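Local coordinates for ecdysteroid-phosphate phosphatase (Bombyx mori, PDB 3C7T), which hydrolyses inactive ecdysteroid phosphates, ecdysone 22-phosphate above all, to the active hormones and also acts as a protein tyrosine phosphatase, here through its histidine phosphatase domain, at residues 4-18 and 225-239. Sequence-based numbering, arbitrary orientation.
Sequences RRWVFALRHGERVDL and VPYCALGAMRGKPWD. With WO4 (tungstate(VI)ion), chain E.
R11 leaves the end of strand 5-11, where its N is bonded to A229 O, and runs past V225 and the type II turn from P226 to A229 to the tungstate. Its CB lies near P226 O; with CG anti to the backbone N (chi1 -169°) and the chain extended to NE, the guanidinium is carried out to the anion, and CD touches both V225 O and P226 O. From there NE donates to O1 at 2.7 Å and NH2 to O3, while NH1 turns back to V225 O in a short but bent, weak bond. Y227 CD1 lies over one face of the guanidinium. H12 NE2 reaches the tungsten itself at 2.5 Å, its ring oriented by ND1, which donates almost straight to G13 O (2.8 Å, 172°) in the ring plane. R15 adds NH1 to O3, and D17 holds its guanidinium side-on through NE and NH2. E14 CA makes a CH-pi contact over the centre of the Y227 ring, 3.4 Å from its centroid.

Behind the site, strands 5-11 and 230-235 pair antiparallel in the mixed sheet, with 187-191 on the other side of 5-11; at the end of the pair away from the tungstate the R234 guanidinium stacks on W6, planes 24° apart, and R4 NH1 makes a salt bridge to D239 OD2, 3.2 Å, on the anti side of the carboxylate.

R92, H192, A193 and K224 complete the tungstate site. Tungsten probably stands near where the phosphorus is attacked by H12, as expected for the phosphohistidine intermediate, and the arginines and K224 would offset the anion's charge.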
loop_
_atom_site.group_PDB
_atom_site.type_symbol
_atom_site.label_atom_id
_atom_site.label_comp_id
_atom_site.label_asym_id
_atom_site.label_seq_id
_atom_site.Cartn_x
_atom_site.Cartn_y
_atom_site.Cartn_z
ATOM N N ARG A 4 12.437 -31.163 6.808
ATOM C CA ARG A 4 11.994 -30.101 7.764
ATOM C C ARG A 4 10.781 -29.298 7.267
ATOM O O ARG A 4 10.470 -29.287 6.070
ATOM C CB ARG A 4 13.172 -29.205 8.190
ATOM C CG ARG A 4 13.697 -29.578 9.584
ATOM C CD ARG A 4 15.202 -29.387 9.763
ATOM N NE ARG A 4 15.602 -27.980 9.745
ATOM C CZ ARG A 4 15.843 -27.236 10.826
ATOM N NH1 ARG A 4 15.727 -27.746 12.050
ATOM N NH2 ARG A 4 16.205 -25.968 10.676
ATOM N N ARG A 5 10.113 -28.641 8.211
ATOM C CA ARG A 5 8.814 -28.016 8.028
ATOM C C ARG A 5 8.940 -26.544 8.442
ATOM O O ARG A 5 9.810 -26.218 9.248
ATOM C CB ARG A 5 7.850 -28.715 8.984
ATOM C CG ARG A 5 6.399 -28.431 8.793
ATOM C CD ARG A 5 5.585 -29.626 9.233
ATOM N NE ARG A 5 5.407 -29.757 10.667
ATOM C CZ ARG A 5 4.253 -29.558 11.290
ATOM N NH1 ARG A 5 3.183 -29.199 10.605
ATOM N NH2 ARG A 5 4.164 -29.730 12.599
ATOM N N TRP A 6 8.080 -25.672 7.909
ATOM C CA TRP A 6 8.022 -24.263 8.349
ATOM C C TRP A 6 6.833 -23.985 9.270
ATOM O O TRP A 6 5.721 -24.451 9.043
ATOM C CB TRP A 6 7.864 -23.312 7.165
ATOM C CG TRP A 6 8.967 -23.233 6.164
ATOM C CD1 TRP A 6 9.060 -23.922 4.993
ATOM C CD2 TRP A 6 10.095 -22.361 6.212
ATOM N NE1 TRP A 6 10.203 -23.551 4.311
ATOM C CE2 TRP A 6 10.854 -22.591 5.040
ATOM C CE3 TRP A 6 10.553 -21.412 7.140
ATOM C CZ2 TRP A 6 12.046 -21.901 4.769
ATOM C CZ3 TRP A 6 11.731 -20.721 6.866
ATOM C CH2 TRP A 6 12.467 -20.977 5.693
ATOM N N VAL A 7 7.070 -23.187 10.300
ATOM C CA VAL A 7 5.975 -22.610 11.071
ATOM C C VAL A 7 6.214 -21.091 11.097
ATOM O O VAL A 7 7.317 -20.624 11.427
ATOM C CB VAL A 7 5.877 -23.204 12.494
ATOM C CG1 VAL A 7 4.810 -22.493 13.301
ATOM C CG2 VAL A 7 5.577 -24.722 12.426
ATOM N N PHE A 8 5.178 -20.345 10.718
ATOM C CA PHE A 8 5.285 -18.891 10.578
ATOM C C PHE A 8 4.359 -18.197 11.540
ATOM O O PHE A 8 3.342 -18.763 11.946
ATOM C CB PHE A 8 4.892 -18.477 9.156
ATOM C CG PHE A 8 5.792 -19.022 8.099
ATOM C CD1 PHE A 8 7.122 -18.627 8.033
ATOM C CD2 PHE A 8 5.307 -19.912 7.159
ATOM C CE1 PHE A 8 7.949 -19.110 7.036
ATOM C CE2 PHE A 8 6.138 -20.410 6.152
ATOM C CZ PHE A 8 7.450 -20.011 6.096
ATOM N N ALA A 9 4.696 -16.954 11.889
ATOM C CA ALA A 9 3.797 -16.127 12.694
ATOM C C ALA A 9 3.797 -14.759 12.034
ATOM O O ALA A 9 4.855 -14.242 11.635
ATOM C CB ALA A 9 4.269 -16.005 14.117
ATOM N N LEU A 10 2.605 -14.215 11.874
ATOM C CA LEU A 10 2.436 -12.966 11.127
ATOM C C LEU A 10 1.555 -11.989 11.901
ATOM O O LEU A 10 0.433 -12.340 12.278
ATOM C CB LEU A 10 1.809 -13.303 9.771
ATOM C CG LEU A 10 1.500 -12.205 8.749
ATOM C CD1 LEU A 10 2.800 -11.576 8.210
ATOM C CD2 LEU A 10 0.721 -12.763 7.611
ATOM N N ARG A 11 2.036 -10.764 12.137
ATOM C CA ARG A 11 1.148 -9.717 12.688
ATOM C C ARG A 11 0.153 -9.241 11.603
ATOM O O ARG A 11 0.468 -9.239 10.398
ATOM C CB ARG A 11 1.959 -8.512 13.223
ATOM C CG ARG A 11 1.117 -7.531 14.025
ATOM C CD ARG A 11 1.903 -6.278 14.403
ATOM N NE ARG A 11 1.028 -5.298 15.010
ATOM C CZ ARG A 11 1.243 -3.977 14.969
ATOM N NH1 ARG A 11 2.301 -3.460 14.339
ATOM N NH2 ARG A 11 0.376 -3.154 15.521
ATOM N N HIS A 12 -1.039 -8.831 12.027
ATOM C CA HIS A 12 -2.036 -8.309 11.104
ATOM C C HIS A 12 -1.480 -7.059 10.388
ATOM O O HIS A 12 -0.488 -6.453 10.832
ATOM C CB HIS A 12 -3.283 -7.930 11.892
ATOM C CG HIS A 12 -3.008 -6.922 12.963
ATOM N ND1 HIS A 12 -2.750 -5.589 12.691
ATOM C CD2 HIS A 12 -2.918 -7.064 14.306
ATOM C CE1 HIS A 12 -2.526 -4.954 13.831
ATOM N NE2 HIS A 12 -2.602 -5.833 14.821
ATOM N N GLY A 13 -2.132 -6.664 9.289
ATOM C CA GLY A 13 -1.719 -5.492 8.535
ATOM C C GLY A 13 -2.266 -4.220 9.165
ATOM O O GLY A 13 -2.835 -4.243 10.264
ATOM N N GLU A 14 -2.092 -3.107 8.453
ATOM C CA GLU A 14 -2.496 -1.765 8.915
ATOM C C GLU A 14 -3.970 -1.694 9.309
ATOM O O GLU A 14 -4.836 -2.125 8.549
ATOM C CB GLU A 14 -2.223 -0.740 7.800
ATOM C CG GLU A 14 -2.610 0.697 8.157
ATOM C CD GLU A 14 -2.301 1.691 7.050
ATOM O OE1 GLU A 14 -3.046 1.751 6.037
ATOM O OE2 GLU A 14 -1.316 2.445 7.218
ATOM N N ARG A 15 -4.241 -1.139 10.497
ATOM C CA ARG A 15 -5.612 -1.071 11.036
ATOM C C ARG A 15 -6.325 0.231 10.673
ATOM O O ARG A 15 -5.730 1.322 10.783
ATOM C CB ARG A 15 -5.546 -1.147 12.576
ATOM C CG ARG A 15 -5.218 -2.539 13.095
ATOM C CD ARG A 15 -4.850 -2.490 14.549
ATOM N NE ARG A 15 -5.937 -2.049 15.440
ATOM C CZ ARG A 15 -5.960 -2.281 16.759
ATOM N NH1 ARG A 15 -4.963 -2.935 17.340
ATOM N NH2 ARG A 15 -6.990 -1.867 17.511
ATOM N N VAL A 16 -7.617 0.150 10.334
ATOM C CA VAL A 16 -8.376 1.377 10.092
ATOM C C VAL A 16 -8.360 2.284 11.345
ATOM O O VAL A 16 -8.126 3.478 11.254
ATOM C CB VAL A 16 -9.863 1.091 9.699
ATOM C CG1 VAL A 16 -10.672 2.393 9.678
ATOM C CG2 VAL A 16 -9.918 0.397 8.318
ATOM N N ASP A 17 -8.650 1.714 12.510
ATOM C CA ASP A 17 -8.817 2.530 13.745
ATOM C C ASP A 17 -7.536 3.255 14.186
ATOM O O ASP A 17 -7.611 4.293 14.869
ATOM C CB ASP A 17 -9.460 1.709 14.879
ATOM C CG ASP A 17 -8.577 0.584 15.397
ATOM O OD1 ASP A 17 -7.529 0.252 14.809
ATOM O OD2 ASP A 17 -8.958 -0.040 16.421
ATOM N N LEU A 18 -6.376 2.747 13.770
ATOM C CA LEU A 18 -5.112 3.402 14.134
ATOM C C LEU A 18 -4.633 4.387 13.074
ATOM O O LEU A 18 -3.721 5.203 13.334
ATOM C CB LEU A 18 -4.007 2.367 14.396
ATOM C CG LEU A 18 -4.250 1.388 15.555
ATOM C CD1 LEU A 18 -3.022 0.495 15.839
ATOM C CD2 LEU A 18 -4.721 2.137 16.824
ATOM N N VAL A 225 6.331 -5.187 16.996
ATOM C CA VAL A 225 6.814 -5.536 15.658
ATOM C C VAL A 225 5.926 -4.819 14.614
ATOM O O VAL A 225 4.749 -4.548 14.887
ATOM C CB VAL A 225 6.843 -7.062 15.436
ATOM C CG1 VAL A 225 7.764 -7.735 16.487
ATOM C CG2 VAL A 225 5.451 -7.662 15.470
ATOM N N PRO A 226 6.489 -4.498 13.438
ATOM C CA PRO A 226 5.740 -3.777 12.392
ATOM C C PRO A 226 4.516 -4.527 11.858
ATOM O O PRO A 226 4.393 -5.736 12.040
ATOM C CB PRO A 226 6.774 -3.639 11.278
ATOM C CG PRO A 226 8.111 -3.728 11.985
ATOM C CD PRO A 226 7.884 -4.740 13.035
ATOM N N TYR A 227 3.624 -3.810 11.181
ATOM C CA TYR A 227 2.486 -4.476 10.546
ATOM C C TYR A 227 2.977 -5.549 9.596
ATOM O O TYR A 227 3.953 -5.325 8.855
ATOM C CB TYR A 227 1.695 -3.465 9.749
ATOM C CG TYR A 227 0.886 -2.448 10.536
ATOM C CD1 TYR A 227 -0.001 -2.852 11.546
ATOM C CD2 TYR A 227 0.918 -1.097 10.186
ATOM C CE1 TYR A 227 -0.793 -1.922 12.210
ATOM C CE2 TYR A 227 0.125 -0.146 10.852
ATOM C CZ TYR A 227 -0.729 -0.579 11.871
ATOM O OH TYR A 227 -1.538 0.326 12.526
ATOM N N CYS A 228 2.310 -6.705 9.616
ATOM C CA CYS A 228 2.712 -7.880 8.822
ATOM C C CYS A 228 4.194 -8.288 9.009
ATOM O O CYS A 228 4.775 -8.880 8.129
ATOM C CB CYS A 228 2.359 -7.682 7.342
ATOM S SG CYS A 228 0.554 -7.728 7.043
ATOM N N ALA A 229 4.775 -7.984 10.171
ATOM C CA ALA A 229 6.055 -8.582 10.564
ATOM C C ALA A 229 5.911 -10.113 10.541
ATOM O O ALA A 229 4.939 -10.665 11.053
ATOM C CB ALA A 229 6.470 -8.130 11.912
ATOM N N LEU A 230 6.892 -10.764 9.932
ATOM C CA LEU A 230 6.861 -12.200 9.727
ATOM C C LEU A 230 7.998 -12.852 10.495
ATOM O O LEU A 230 9.173 -12.480 10.362
ATOM C CB LEU A 230 6.980 -12.529 8.228
ATOM C CG LEU A 230 6.952 -14.006 7.844
ATOM C CD1 LEU A 230 5.585 -14.673 8.062
ATOM C CD2 LEU A 230 7.400 -14.194 6.391
ATOM N N GLY A 231 7.619 -13.814 11.327
ATOM C CA GLY A 231 8.577 -14.618 12.059
ATOM C C GLY A 231 8.553 -16.031 11.525
ATOM O O GLY A 231 7.497 -16.513 11.054
ATOM N N ALA A 232 9.714 -16.696 11.595
ATOM C CA ALA A 232 9.870 -18.064 11.079
ATOM C C ALA A 232 10.628 -19.028 12.001
ATOM O O ALA A 232 11.642 -18.674 12.626
ATOM C CB ALA A 232 10.557 -18.035 9.703
ATOM N N MET A 233 10.097 -20.249 12.069
ATOM C CA MET A 233 10.787 -21.385 12.672
ATOM C C MET A 233 10.765 -22.567 11.716
ATOM O O MET A 233 9.832 -22.728 10.916
ATOM C CB MET A 233 10.149 -21.748 14.005
ATOM C CG MET A 233 10.285 -20.627 15.024
ATOM S SD MET A 233 9.775 -21.080 16.666
ATOM C CE MET A 233 11.267 -21.877 17.268
ATOM N N ARG A 234 11.808 -23.386 11.802
ATOM C CA ARG A 234 11.862 -24.650 11.081
ATOM C C ARG A 234 12.258 -25.754 12.039
ATOM O O ARG A 234 12.995 -25.520 12.999
ATOM C CB ARG A 234 12.845 -24.602 9.921
ATOM C CG ARG A 234 12.316 -23.851 8.739
ATOM C CD ARG A 234 13.155 -24.085 7.527
ATOM N NE ARG A 234 12.769 -25.325 6.864
ATOM C CZ ARG A 234 13.142 -25.657 5.639
ATOM N NH1 ARG A 234 13.912 -24.836 4.934
ATOM N NH2 ARG A 234 12.742 -26.809 5.115
ATOM N N GLY A 235 11.749 -26.944 11.762
ATOM C CA GLY A 235 12.022 -28.126 12.573
ATOM C C GLY A 235 11.216 -29.309 12.091
ATOM O O GLY A 235 10.670 -29.277 10.986
ATOM N N LYS A 236 11.130 -30.361 12.902
ATOM C CA LYS A 236 11.849 -30.471 14.170
ATOM C C LYS A 236 13.353 -30.698 13.940
ATOM O O LYS A 236 13.749 -31.173 12.877
ATOM C CB LYS A 236 11.279 -31.632 14.984
ATOM C CG LYS A 236 9.757 -31.631 15.125
ATOM C CD LYS A 236 9.311 -32.579 16.244
ATOM C CE LYS A 236 9.289 -34.013 15.792
ATOM N NZ LYS A 236 8.855 -34.914 16.903
ATOM N N PRO A 237 14.201 -30.337 14.924
ATOM C CA PRO A 237 13.836 -29.638 16.147
ATOM C C PRO A 237 13.692 -28.153 15.807
ATOM O O PRO A 237 14.350 -27.660 14.879
ATOM C CB PRO A 237 15.045 -29.864 17.044
ATOM C CG PRO A 237 16.191 -29.887 16.085
ATOM C CD PRO A 237 15.657 -30.581 14.852
ATOM N N TRP A 238 12.846 -27.453 16.548
ATOM C CA TRP A 238 12.452 -26.093 16.172
ATOM C C TRP A 238 13.543 -25.032 16.362
ATOM O O TRP A 238 13.938 -24.745 17.494
ATOM C CB TRP A 238 11.166 -25.717 16.909
ATOM C CG TRP A 238 10.044 -26.658 16.582
ATOM C CD1 TRP A 238 9.489 -27.599 17.404
ATOM C CD2 TRP A 238 9.367 -26.770 15.325
ATOM N NE1 TRP A 238 8.497 -28.285 16.734
ATOM C CE2 TRP A 238 8.404 -27.791 15.458
ATOM C CE3 TRP A 238 9.483 -26.097 14.095
ATOM C CZ2 TRP A 238 7.549 -28.156 14.410
ATOM C CZ3 TRP A 238 8.646 -26.464 13.055
ATOM C CH2 TRP A 238 7.681 -27.482 13.224
ATOM N N ASP A 239 14.017 -24.468 15.242
ATOM C CA ASP A 239 15.012 -23.378 15.220
ATOM C C ASP A 239 14.416 -22.066 14.662
ATOM O O ASP A 239 13.778 -22.079 13.609
ATOM C CB ASP A 239 16.199 -23.734 14.309
ATOM C CG ASP A 239 17.090 -24.837 14.868
ATOM O OD1 ASP A 239 17.643 -24.669 15.981
ATOM O OD2 ASP A 239 17.279 -25.857 14.162
HETATM W W WO4 E . -2.211 -5.492 17.251
HETATM O O1 WO4 E . -0.562 -6.443 16.921
HETATM O O2 WO4 E . -1.940 -5.114 19.183
HETATM O O3 WO4 E . -2.488 -3.660 16.537
HETATM O O4 WO4 E . -3.866 -6.549 17.269
#